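Local coordinates for putative secreted protein (Streptomyces sp. SirexAA-E, PDB 4PEY) that hydrolyses laminarin and laminarioligosaccharides as an exo-beta-1,3-glucanase of glycoside hydrolase family 55, yielding glucose and laminaribiose, at residues Asp39-Lys44 against Asp53-Met58; Tyr264-Gly269 against Gly290-Asp295; Pro133-His138 against Arg220-Leu225; Gly155-Asp160 against Ile396-Val401. The protein carries 1 engineered substitution. One frame throughout, in Å; residues are numbered along the deposited sequence. Where two conformers were deposited one is given.

Contact 1: residues Asp39-Lys44 against Asp53-Met58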
# COMPACT_ATOMS: atom_id res chain seq x y z
N ASP A 39 -24.46 6.92 0.94
CA ASP A 39 -24.33 8.14 1.74
C ASP A 39 -24.42 7.83 3.24
O ASP A 39 -23.73 8.47 4.04
CB ASP A 39 -25.41 9.16 1.37
CG ASP A 39 -25.08 9.93 0.11
OD1 ASP A 39 -23.90 9.94 -0.31
OD2 ASP A 39 -26.01 10.55 -0.46
N GLU A 40 -25.26 6.87 3.61
CA GLU A 40 -25.37 6.50 5.02
C GLU A 40 -24.04 5.96 5.54
O GLU A 40 -23.60 6.32 6.63
CB GLU A 40 -26.48 5.46 5.22
CG GLU A 40 -26.60 4.99 6.66
CD GLU A 40 -27.76 4.04 6.89
OE1 GLU A 40 -28.20 3.38 5.92
OE2 GLU A 40 -28.22 3.95 8.05
N VAL A 41 -23.40 5.10 4.75
CA VAL A 41 -22.09 4.57 5.11
C VAL A 41 -21.07 5.71 5.20
O VAL A 41 -20.31 5.78 6.16
CB VAL A 41 -21.61 3.51 4.08
CG1 VAL A 41 -20.18 3.07 4.39
CG2 VAL A 41 -22.55 2.30 4.08
N PHE A 42 -21.08 6.60 4.22
CA PHE A 42 -20.13 7.71 4.23
C PHE A 42 -20.29 8.61 5.46
O PHE A 42 -19.29 9.00 6.06
CB PHE A 42 -20.25 8.57 2.97
CG PHE A 42 -19.29 9.73 2.94
CD1 PHE A 42 -17.92 9.51 2.92
CD2 PHE A 42 -19.75 11.04 2.97
CE1 PHE A 42 -17.03 10.57 2.90
CE2 PHE A 42 -18.86 12.11 2.95
CZ PHE A 42 -17.50 11.87 2.92
N ARG A 43 -21.53 8.93 5.83
CA ARG A 43 -21.75 9.79 7.00
C ARG A 43 -21.12 9.18 8.25
O ARG A 43 -20.52 9.88 9.06
CB ARG A 43 -23.25 10.04 7.23
CG ARG A 43 -23.89 11.00 6.24
CD ARG A 43 -25.25 11.51 6.72
NE ARG A 43 -26.21 10.44 6.98
CZ ARG A 43 -27.00 9.90 6.06
NH1 ARG A 43 -27.84 8.92 6.39
NH2 ARG A 43 -26.96 10.33 4.80
N LYS A 44 -21.24 7.86 8.39
CA LYS A 44 -20.66 7.16 9.52
C LYS A 44 -19.13 7.06 9.44
O LYS A 44 -18.46 7.07 10.48
CB LYS A 44 -21.25 5.75 9.65
CG LYS A 44 -22.70 5.75 10.11
CD LYS A 44 -23.23 4.33 10.27
CE LYS A 44 -23.25 3.58 8.95
NZ LYS A 44 -23.94 2.26 9.07
N ASP A 53 -15.47 -0.00 12.80
CA ASP A 53 -16.42 -0.36 11.75
C ASP A 53 -15.69 -0.53 10.41
O ASP A 53 -14.67 0.11 10.16
CB ASP A 53 -17.54 0.68 11.65
CG ASP A 53 -18.57 0.56 12.78
OD1 ASP A 53 -18.60 -0.48 13.47
OD2 ASP A 53 -19.37 1.50 12.97
N ARG A 54 -16.22 -1.44 9.58
CA ARG A 54 -15.61 -1.82 8.30
C ARG A 54 -16.70 -2.09 7.27
O ARG A 54 -17.69 -2.75 7.60
CB ARG A 54 -14.76 -3.09 8.47
CG ARG A 54 -13.59 -2.98 9.44
CD ARG A 54 -12.53 -2.06 8.89
NE ARG A 54 -11.29 -2.09 9.66
CZ ARG A 54 -11.03 -1.32 10.72
NH1 ARG A 54 -11.94 -0.47 11.17
NH2 ARG A 54 -9.86 -1.42 11.35
N TYR A 55 -16.50 -1.64 6.04
CA TYR A 55 -17.52 -1.81 5.00
C TYR A 55 -16.93 -2.13 3.65
O TYR A 55 -15.96 -1.49 3.22
CB TYR A 55 -18.37 -0.55 4.84
CG TYR A 55 -19.14 -0.13 6.06
CD1 TYR A 55 -18.58 0.72 6.99
CD2 TYR A 55 -20.44 -0.58 6.27
CE1 TYR A 55 -19.27 1.11 8.11
CE2 TYR A 55 -21.15 -0.19 7.38
CZ TYR A 55 -20.56 0.66 8.30
OH TYR A 55 -21.26 1.05 9.41
N ALA A 56 -17.55 -3.09 2.95
CA ALA A 56 -17.25 -3.31 1.53
C ALA A 56 -18.50 -3.04 0.72
O ALA A 56 -19.57 -3.57 1.02
CB ALA A 56 -16.75 -4.73 1.27
N LEU A 57 -18.37 -2.19 -0.30
CA LEU A 57 -19.46 -1.87 -1.22
C LEU A 57 -19.17 -2.59 -2.53
O LEU A 57 -18.15 -2.33 -3.17
CB LEU A 57 -19.59 -0.36 -1.44
CG LEU A 57 -19.54 0.51 -0.18
CD1 LEU A 57 -19.55 1.99 -0.55
CD2 LEU A 57 -20.69 0.17 0.76
N MET A 58 -20.06 -3.49 -2.93
CA MET A 58 -19.84 -4.33 -4.11
C MET A 58 -20.96 -4.14 -5.11
O MET A 58 -22.13 -4.23 -4.74
CB MET A 58 -19.73 -5.80 -3.70
CG MET A 58 -18.45 -6.15 -2.96
SD MET A 58 -17.06 -6.17 -4.10
CE MET A 58 -15.77 -6.86 -3.08
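The Tyr-55 ring takes Val-41 over one face, while Lys-44 reaches its hydroxyl end obliquely. Val-41 CG1 stands 4.0 Å from the ring centroid and 20° off the normal, a CH-pi contact shifted toward the root of the ring, where CG1 lies 3.8 Å from Tyr-55 CG. With CG1 anti to the backbone N (chi1 174°), this methyl is the one laid on the ring; the other, Val-41 CG2, is turned to Leu-57 CD2 at 4.4 Å. The valine and tyrosine side chains pass alongside one another, pointing opposite ways. Lys-44 instead crosses the tyrosine at about a right angle, and a bend at its third torsion brings NZ round to donate a 3.0 Å hydrogen bond to Tyr-55 OH. Lys-44 CE rides along, 3.3 Å from the same hydroxyl oxygen. A leucine in place of Tyr-55 would probably leave Lys-44 NZ without this acceptor and Val-41 CG1 without the flat surface it rests on. Helix residues 39-44 run nearly antiparallel (155°) to strand residues 55-58, joining helix 34-45 to strand 55-59 within a beta-alpha-beta unit. The unit's first strand, 24-27, sends Leu-25 against Val-41, Tyr-55 and Leu-57. On the other side, Tyr-55 and Leu-57 share backbone hydrogen bonds with Ser-76 of strand 75-79, and Thr-75 adds packing to Val-41 and Leu-57.

Contact 2: residues Tyr264-Gly269 against Gly290-Asp295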
# COMPACT_ATOMS: atom_id res chain seq x y z
N TYR A 264 -12.63 -20.38 2.70
CA TYR A 264 -13.21 -20.21 4.02
C TYR A 264 -13.57 -18.74 4.17
O TYR A 264 -12.70 -17.87 4.07
CB TYR A 264 -12.25 -20.65 5.13
CG TYR A 264 -12.76 -20.39 6.53
CD1 TYR A 264 -14.03 -20.78 6.91
CD2 TYR A 264 -11.96 -19.76 7.48
CE1 TYR A 264 -14.50 -20.54 8.20
CE2 TYR A 264 -12.42 -19.51 8.76
CZ TYR A 264 -13.69 -19.91 9.12
OH TYR A 264 -14.14 -19.67 10.40
N VAL A 265 -14.85 -18.46 4.36
CA VAL A 265 -15.33 -17.09 4.49
C VAL A 265 -15.23 -16.70 5.95
O VAL A 265 -16.04 -17.13 6.78
CB VAL A 265 -16.77 -16.95 3.97
CG1 VAL A 265 -17.30 -15.54 4.15
CG2 VAL A 265 -16.83 -17.35 2.49
N VAL A 266 -14.19 -15.93 6.27
CA VAL A 266 -13.89 -15.57 7.65
C VAL A 266 -14.81 -14.44 8.10
O VAL A 266 -14.93 -13.41 7.43
CB VAL A 266 -12.42 -15.13 7.82
CG1 VAL A 266 -12.08 -14.97 9.30
CG2 VAL A 266 -11.48 -16.12 7.15
N LYS A 267 -15.46 -14.64 9.25
CA LYS A 267 -16.35 -13.65 9.82
C LYS A 267 -16.01 -13.46 11.30
O LYS A 267 -15.38 -14.33 11.90
CB LYS A 267 -17.81 -14.08 9.61
CG LYS A 267 -18.29 -13.81 8.19
CD LYS A 267 -19.71 -14.29 7.92
CE LYS A 267 -19.74 -15.77 7.63
NZ LYS A 267 -21.06 -16.15 7.04
N PRO A 268 -16.40 -12.31 11.88
CA PRO A 268 -16.15 -12.03 13.30
C PRO A 268 -16.48 -13.23 14.18
O PRO A 268 -17.54 -13.83 14.03
CB PRO A 268 -17.10 -10.86 13.58
CG PRO A 268 -17.13 -10.13 12.29
CD PRO A 268 -17.05 -11.17 11.21
N GLY A 269 -15.55 -13.59 15.06
CA GLY A 269 -15.72 -14.75 15.91
C GLY A 269 -14.77 -15.88 15.56
O GLY A 269 -14.50 -16.75 16.39
N GLY A 290 -14.14 -6.60 8.92
CA GLY A 290 -14.26 -6.64 10.36
C GLY A 290 -12.89 -6.58 10.99
O GLY A 290 -11.89 -6.42 10.29
N VAL A 291 -12.85 -6.71 12.31
CA VAL A 291 -11.61 -6.69 13.05
C VAL A 291 -11.46 -8.02 13.77
O VAL A 291 -12.34 -8.42 14.55
CB VAL A 291 -11.57 -5.52 14.06
CG1 VAL A 291 -10.29 -5.57 14.89
CG2 VAL A 291 -11.68 -4.19 13.33
N TYR A 292 -10.35 -8.70 13.49
CA TYR A 292 -10.11 -10.06 13.96
C TYR A 292 -8.92 -10.15 14.91
O TYR A 292 -7.79 -10.02 14.48
CB TYR A 292 -9.88 -10.98 12.75
CG TYR A 292 -11.01 -10.94 11.76
CD1 TYR A 292 -11.00 -10.05 10.69
CD2 TYR A 292 -12.10 -11.78 11.91
CE1 TYR A 292 -12.05 -10.01 9.79
CE2 TYR A 292 -13.15 -11.74 11.02
CZ TYR A 292 -13.12 -10.86 9.96
OH TYR A 292 -14.18 -10.84 9.09
N HIS A 293 -9.18 -10.39 16.19
CA HIS A 293 -8.11 -10.68 17.14
C HIS A 293 -7.69 -12.13 17.01
O HIS A 293 -8.54 -13.02 16.91
CB HIS A 293 -8.54 -10.39 18.58
CG HIS A 293 -8.67 -8.93 18.90
ND1 HIS A 293 -7.69 -8.23 19.57
CD2 HIS A 293 -9.65 -8.04 18.62
CE1 HIS A 293 -8.06 -6.97 19.69
NE2 HIS A 293 -9.25 -6.83 19.13
N VAL A 294 -6.38 -12.38 17.00
CA VAL A 294 -5.88 -13.76 16.97
C VAL A 294 -4.92 -13.99 18.14
O VAL A 294 -4.12 -13.12 18.49
CB VAL A 294 -5.19 -14.09 15.62
CG1 VAL A 294 -6.19 -14.05 14.48
CG2 VAL A 294 -4.02 -13.15 15.34
N ASP A 295 -5.01 -15.16 18.78
CA ASP A 295 -4.14 -15.45 19.92
C ASP A 295 -2.93 -16.30 19.51
O ASP A 295 -2.08 -16.64 20.34
CB ASP A 295 -4.92 -16.13 21.04
CG ASP A 295 -5.46 -17.49 20.66
OD1 ASP A 295 -5.44 -17.85 19.46
OD2 ASP A 295 -5.93 -18.21 21.57
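Tyr-292 points its ring end at the backbone where strand 263-266 gives way to loop, so an aromatic edge meets a peptide and not another side chain's face. Lys-267 C lies near the ring plane, 3.3 Å from Tyr-292 CE2, and Pro-268 N approaches the same carbon obliquely at 3.4 Å. Two apolar groups accompany this edge contact. Val-266 CG1 slants across to Tyr-292 CE2 at 3.8 Å, while Pro-268 CD sits 3.6 Å from Tyr-292 OH. The ring is carried there by its first torsion, which sets CG beside the backbone N and opposite the carbonyl carbon (chi1 -56°). On Val-266, the methyl anti to the backbone N (chi1 -171°) is the one that touches. The phenol oxygen also comes within 3.2 Å of Val-266 O, but its hydrogen-bond partner is Thr-288 O; Val-266 O in turn is bonded to Thr-288 OG1. Thr-288 thus ties both polar atoms and holds the phenol end in place. Gly-290 fits closely beside the proline: a beta carbon there would stand about 3.4 Å from Pro-268 CG. Strand 263-266 pairs in parallel with strand 284-287, whereas strand 291-294 pairs with strand 314-317, so the Tyr-292 ring reaches from one stack of parallel strands to the turn that ends a strand of another, near the start of the second beta-helix. Helix 272-280 packs alongside, its Ile-275 against Val-266.

Contact 3: residues Pro133-His138 against Arg220-Leu225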
# COMPACT_ATOMS: atom_id res chain seq x y z
N PRO A 133 -5.54 2.38 -2.37
CA PRO A 133 -5.27 1.91 -3.73
C PRO A 133 -6.42 2.11 -4.72
O PRO A 133 -7.60 2.05 -4.38
CB PRO A 133 -4.99 0.42 -3.54
CG PRO A 133 -5.76 0.06 -2.30
CD PRO A 133 -5.58 1.26 -1.40
N PHE A 134 -6.02 2.32 -5.97
CA PHE A 134 -6.90 2.57 -7.10
C PHE A 134 -6.44 1.58 -8.18
O PHE A 134 -5.43 1.80 -8.85
CB PHE A 134 -6.75 4.04 -7.52
CG PHE A 134 -7.82 4.58 -8.45
CD1 PHE A 134 -8.98 5.15 -7.94
CD2 PHE A 134 -7.61 4.63 -9.82
CE1 PHE A 134 -9.94 5.70 -8.78
CE2 PHE A 134 -8.56 5.19 -10.67
CZ PHE A 134 -9.74 5.72 -10.14
N ARG A 135 -7.15 0.45 -8.30
CA ARG A 135 -6.73 -0.67 -9.16
C ARG A 135 -7.77 -1.06 -10.19
O ARG A 135 -8.96 -1.07 -9.90
CB ARG A 135 -6.44 -1.92 -8.33
CG ARG A 135 -5.25 -1.86 -7.40
CD ARG A 135 -5.14 -3.17 -6.61
NE ARG A 135 -4.05 -3.16 -5.63
CZ ARG A 135 -2.79 -3.50 -5.89
NH1 ARG A 135 -2.42 -3.87 -7.11
NH2 ARG A 135 -1.89 -3.43 -4.91
N ARG A 136 -7.32 -1.43 -11.39
CA ARG A 136 -8.21 -2.00 -12.40
C ARG A 136 -9.42 -1.09 -12.64
O ARG A 136 -10.56 -1.55 -12.73
CB ARG A 136 -8.67 -3.42 -11.99
CG ARG A 136 -9.11 -4.33 -13.13
CD ARG A 136 -9.64 -5.67 -12.60
NE ARG A 136 -10.08 -6.58 -13.66
CZ ARG A 136 -9.28 -7.41 -14.31
NH1 ARG A 136 -9.76 -8.20 -15.25
NH2 ARG A 136 -7.99 -7.45 -14.00
N MET A 137 -9.15 0.21 -12.73
CA MET A 137 -10.19 1.20 -12.96
C MET A 137 -10.15 1.72 -14.39
O MET A 137 -9.07 1.85 -14.97
CB MET A 137 -10.03 2.39 -11.99
CG MET A 137 -10.13 2.00 -10.52
SD MET A 137 -11.79 1.52 -9.98
CE MET A 137 -12.65 3.09 -10.04
N HIS A 138 -11.31 2.04 -14.95
CA HIS A 138 -11.37 2.74 -16.22
C HIS A 138 -12.06 4.08 -16.02
O HIS A 138 -13.28 4.12 -15.84
CB HIS A 138 -12.11 1.94 -17.30
CG HIS A 138 -12.10 2.61 -18.64
ND1 HIS A 138 -13.02 2.33 -19.63
CD2 HIS A 138 -11.28 3.56 -19.15
CE1 HIS A 138 -12.76 3.07 -20.69
NE2 HIS A 138 -11.71 3.83 -20.42
N ARG A 220 2.03 -8.92 -10.83
CA ARG A 220 0.94 -9.88 -10.88
C ARG A 220 -0.26 -9.20 -10.27
O ARG A 220 -0.23 -8.84 -9.10
CB ARG A 220 1.29 -11.16 -10.12
CG ARG A 220 0.22 -12.24 -10.23
CD ARG A 220 0.71 -13.54 -9.60
NE ARG A 220 0.98 -13.37 -8.17
CZ ARG A 220 1.80 -14.16 -7.46
NH1 ARG A 220 2.44 -15.17 -8.05
NH2 ARG A 220 1.99 -13.93 -6.17
N GLU A 221 -1.32 -9.00 -11.05
CA GLU A 221 -2.42 -8.19 -10.55
C GLU A 221 -3.10 -8.86 -9.36
O GLU A 221 -3.18 -10.09 -9.24
CB GLU A 221 -3.43 -7.88 -11.65
CG GLU A 221 -2.82 -7.15 -12.86
CD GLU A 221 -2.00 -5.91 -12.50
OE1 GLU A 221 -2.29 -5.24 -11.48
OE2 GLU A 221 -1.05 -5.60 -13.25
N LYS A 222 -3.57 -8.01 -8.44
CA LYS A 222 -4.21 -8.47 -7.22
C LYS A 222 -5.48 -9.28 -7.50
O LYS A 222 -6.29 -8.88 -8.33
CB LYS A 222 -4.54 -7.26 -6.34
CG LYS A 222 -5.03 -7.63 -4.96
CD LYS A 222 -5.49 -6.40 -4.19
CE LYS A 222 -6.81 -5.88 -4.73
NZ LYS A 222 -7.99 -6.79 -4.51
N PRO A 223 -5.65 -10.42 -6.81
CA PRO A 223 -6.90 -11.16 -6.96
C PRO A 223 -8.11 -10.33 -6.52
O PRO A 223 -7.97 -9.47 -5.64
CB PRO A 223 -6.71 -12.38 -6.05
CG PRO A 223 -5.20 -12.57 -5.99
CD PRO A 223 -4.66 -11.16 -5.99
N PHE A 224 -9.26 -10.59 -7.11
CA PHE A 224 -10.47 -9.85 -6.74
C PHE A 224 -11.72 -10.72 -6.88
O PHE A 224 -11.78 -11.64 -7.71
CB PHE A 224 -10.61 -8.57 -7.58
CG PHE A 224 -10.67 -8.83 -9.07
CD1 PHE A 224 -11.89 -8.97 -9.71
CD2 PHE A 224 -9.50 -8.94 -9.81
CE1 PHE A 224 -11.95 -9.22 -11.08
CE2 PHE A 224 -9.55 -9.20 -11.18
CZ PHE A 224 -10.78 -9.34 -11.81
N LEU A 225 -12.69 -10.42 -6.03
CA LEU A 225 -13.99 -11.06 -6.06
C LEU A 225 -14.80 -10.61 -7.28
O LEU A 225 -14.82 -9.42 -7.61
CB LEU A 225 -14.76 -10.73 -4.78
CG LEU A 225 -16.09 -11.45 -4.54
CD1 LEU A 225 -15.85 -12.94 -4.25
CD2 LEU A 225 -16.87 -10.79 -3.40
O HOH W 1 -3.89 -5.13 -9.33
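Arg-135 and Arg-136 both run out as extended chains toward Lys-222 and Phe-224, but from different first torsions. In one of its two conformers, Arg-136 has CG anti to its backbone N (chi1 -157°), and Phe-224 places CG between backbone N and carbonyl carbon (chi1 58°), which lifts its ring under the arginine. In that conformer Arg-136 CD makes a CH-pi contact 4.2 Å from the Phe-224 ring centroid, and Arg-136 NE lies 3.4 Å from Phe-224 CZ, with guanidinium and ring planes 35° apart. Arg-136 NH1 is hydrogen-bonded to Leu-82 O. Lys-222, bent at its third and fourth torsions, crosses Arg-135 at about a right angle: Lys-222 CE touches Arg-135 CD at 3.7 Å, and its methylenes cover one guanidinium face. The bend leads Lys-222 NZ to Pro-223 O, 2.9 Å away, and to a salt bridge with Glu-113, while Arg-135 NE pairs with Asp-370. One water accepts from Arg-135 NH1 (2.9 Å) and from Lys-222 N (3.0 Å) and donates to Glu-221 OE1 (2.7 Å), bridging the segments. An alanine at Lys-222 lacks the methylenes beyond CB that lie along Arg-135, and would probably leave Glu-113 and Pro-223 O without their ammonium partner. Strand 134-135 lies between strands 110-113 and 157-159 of the first beta-helix; residues 220-225 link strands 210-220 and 224-228 and pack through Lys-222 on strand 367-375 of the second.

Contact 4: residues Gly155-Asp160 against Ile396-Val401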
# COMPACT_ATOMS: atom_id res chain seq x y z
N GLY A 155 -0.28 10.94 -1.31
CA GLY A 155 -0.55 9.62 -1.85
C GLY A 155 0.72 9.01 -2.44
O GLY A 155 1.82 9.42 -2.08
N GLY A 156 0.60 8.02 -3.33
CA GLY A 156 -0.65 7.43 -3.75
C GLY A 156 -0.29 6.30 -4.70
O GLY A 156 0.88 6.14 -5.08
N TYR A 157 -1.28 5.52 -5.10
CA TYR A 157 -1.02 4.28 -5.84
C TYR A 157 -2.10 4.00 -6.88
O TYR A 157 -3.27 3.85 -6.53
CB TYR A 157 -0.90 3.11 -4.85
CG TYR A 157 -0.65 1.76 -5.49
CD1 TYR A 157 0.65 1.29 -5.67
CD2 TYR A 157 -1.71 0.96 -5.91
CE1 TYR A 157 0.89 0.05 -6.27
CE2 TYR A 157 -1.49 -0.27 -6.51
CZ TYR A 157 -0.19 -0.73 -6.69
OH TYR A 157 0.02 -1.96 -7.27
N ILE A 158 -1.70 3.95 -8.15
CA ILE A 158 -2.59 3.51 -9.23
C ILE A 158 -1.95 2.32 -9.94
O ILE A 158 -0.77 2.37 -10.29
CB ILE A 158 -2.86 4.64 -10.26
CG1 ILE A 158 -3.68 5.77 -9.63
CG2 ILE A 158 -3.58 4.08 -11.51
CD1 ILE A 158 -3.63 7.08 -10.43
N ALA A 159 -2.72 1.25 -10.14
CA ALA A 159 -2.23 0.10 -10.90
C ALA A 159 -3.28 -0.44 -11.84
O ALA A 159 -4.48 -0.40 -11.54
CB ALA A 159 -1.75 -1.01 -9.98
N ASP A 160 -2.82 -0.95 -12.98
CA ASP A 160 -3.67 -1.68 -13.92
C ASP A 160 -4.91 -0.88 -14.31
O ASP A 160 -5.99 -1.44 -14.47
CB ASP A 160 -4.06 -3.05 -13.35
CG ASP A 160 -4.41 -4.05 -14.44
OD1 ASP A 160 -3.99 -3.80 -15.58
OD2 ASP A 160 -5.08 -5.08 -14.17
N ILE A 396 6.40 -7.34 -3.29
CA ILE A 396 5.67 -6.46 -2.40
C ILE A 396 5.11 -5.34 -3.26
O ILE A 396 5.83 -4.43 -3.66
CB ILE A 396 6.58 -5.87 -1.30
CG1 ILE A 396 7.38 -6.97 -0.60
CG2 ILE A 396 5.75 -5.07 -0.30
CD1 ILE A 396 6.52 -7.97 0.11
N ASP A 397 3.82 -5.43 -3.58
CA ASP A 397 3.21 -4.50 -4.53
C ASP A 397 2.11 -3.70 -3.84
O ASP A 397 0.96 -4.15 -3.74
CB ASP A 397 2.69 -5.28 -5.75
CG ASP A 397 1.86 -4.43 -6.68
OD1 ASP A 397 2.28 -3.30 -7.01
OD2 ASP A 397 0.78 -4.91 -7.11
N HIS A 398 2.51 -2.52 -3.38
CA HIS A 398 1.77 -1.60 -2.51
C HIS A 398 1.65 -2.05 -1.06
O HIS A 398 0.82 -2.89 -0.70
CB HIS A 398 0.36 -1.29 -3.01
CG HIS A 398 -0.23 -0.08 -2.37
ND1 HIS A 398 -1.59 0.11 -2.20
CD2 HIS A 398 0.37 1.02 -1.85
CE1 HIS A 398 -1.79 1.27 -1.61
NE2 HIS A 398 -0.63 1.84 -1.38
N THR A 399 2.51 -1.47 -0.23
CA THR A 399 2.38 -1.62 1.21
C THR A 399 2.53 -0.25 1.86
O THR A 399 3.20 0.63 1.33
CB THR A 399 3.43 -2.61 1.78
OG1 THR A 399 3.14 -2.87 3.15
CG2 THR A 399 4.83 -2.08 1.67
N TRP A 400 1.84 -0.06 2.98
CA TRP A 400 2.05 1.08 3.87
C TRP A 400 2.30 0.50 5.24
O TRP A 400 1.40 -0.11 5.83
CB TRP A 400 0.85 2.03 3.92
CG TRP A 400 1.07 3.34 4.70
CD1 TRP A 400 2.22 4.09 4.78
CD2 TRP A 400 0.08 4.04 5.49
NE1 TRP A 400 2.00 5.22 5.56
CE2 TRP A 400 0.70 5.21 5.99
CE3 TRP A 400 -1.26 3.80 5.79
CZ2 TRP A 400 0.01 6.13 6.79
CZ3 TRP A 400 -1.94 4.71 6.60
CH2 TRP A 400 -1.30 5.85 7.10
N VAL A 401 3.52 0.69 5.73
CA VAL A 401 3.92 0.18 7.02
C VAL A 401 4.16 1.42 7.87
O VAL A 401 5.09 2.18 7.62
CB VAL A 401 5.16 -0.73 6.90
CG1 VAL A 401 5.62 -1.23 8.26
CG2 VAL A 401 4.85 -1.89 5.97
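Tyr-157 on strand 157-159 faces His-398, where the chain turns a corner through a positive phi and the two CA atoms stand 7.3 Å apart. The rings form an offset stack, almost parallel at 5°, with centroids separated by 4.2 Å. The offset sets each beta carbon over the other ring: Tyr-157 CB is 3.7 Å from the His-398 centroid, and His-398 CB is 3.6 Å from the Tyr-157 centroid, so two CH-pi contacts flank the stack. Beyond the rings, Tyr-157 OH donates a short 2.6 Å hydrogen bond to Asp-397 OD1, met on the syn side and 33° out of the carboxylate plane. The two side chains meet nearly at right angles, their ring and carboxylate planes 57° apart. Asp-397 CG lies anti to its backbone N, which swings the carboxylate round to the hydroxyl. His-398 ND1 is held by Asp-370, fixing the rotation of the imidazole. All of this lies in the core between the two beta-helices, and farther along Trp-400 NE1 bonds Glu-436, a substrate-binding residue. Asp-397 is gripped by several donors: the phenol and Thr-431 at OD1, Arg-178 and Gln-369 at OD2. Such a set would probably stabilise the buried carboxylate in its charged form; the phenol hydrogen bond holds the hydroxyl end in place, while the stack probably hinders the ring from turning.

How the contacts relate
Contacts 3 and 4 are buried and central, their centres about 11 Å apart; contacts 1 and 2 lie about 21 and 22 Å from the chain centre and are partly buried. The first segments of contacts 3 and 4 lie on adjacent parallel strands, with Arg-136 N to Ala-159 O at 3.0 Å a probable hydrogen bond. Their chemistry is charged and aromatic, with salt bridges from carboxylates to arginines and a lysine, which probably balance the buried charges. Contacts 1 and 2 each turn on one tyrosine, met over a face by a valine and at its hydroxyl by a lysine in contact 1, and set edge-on to a peptide in contact 2. They meet where Arg-54 CB approaches Gly-290 N.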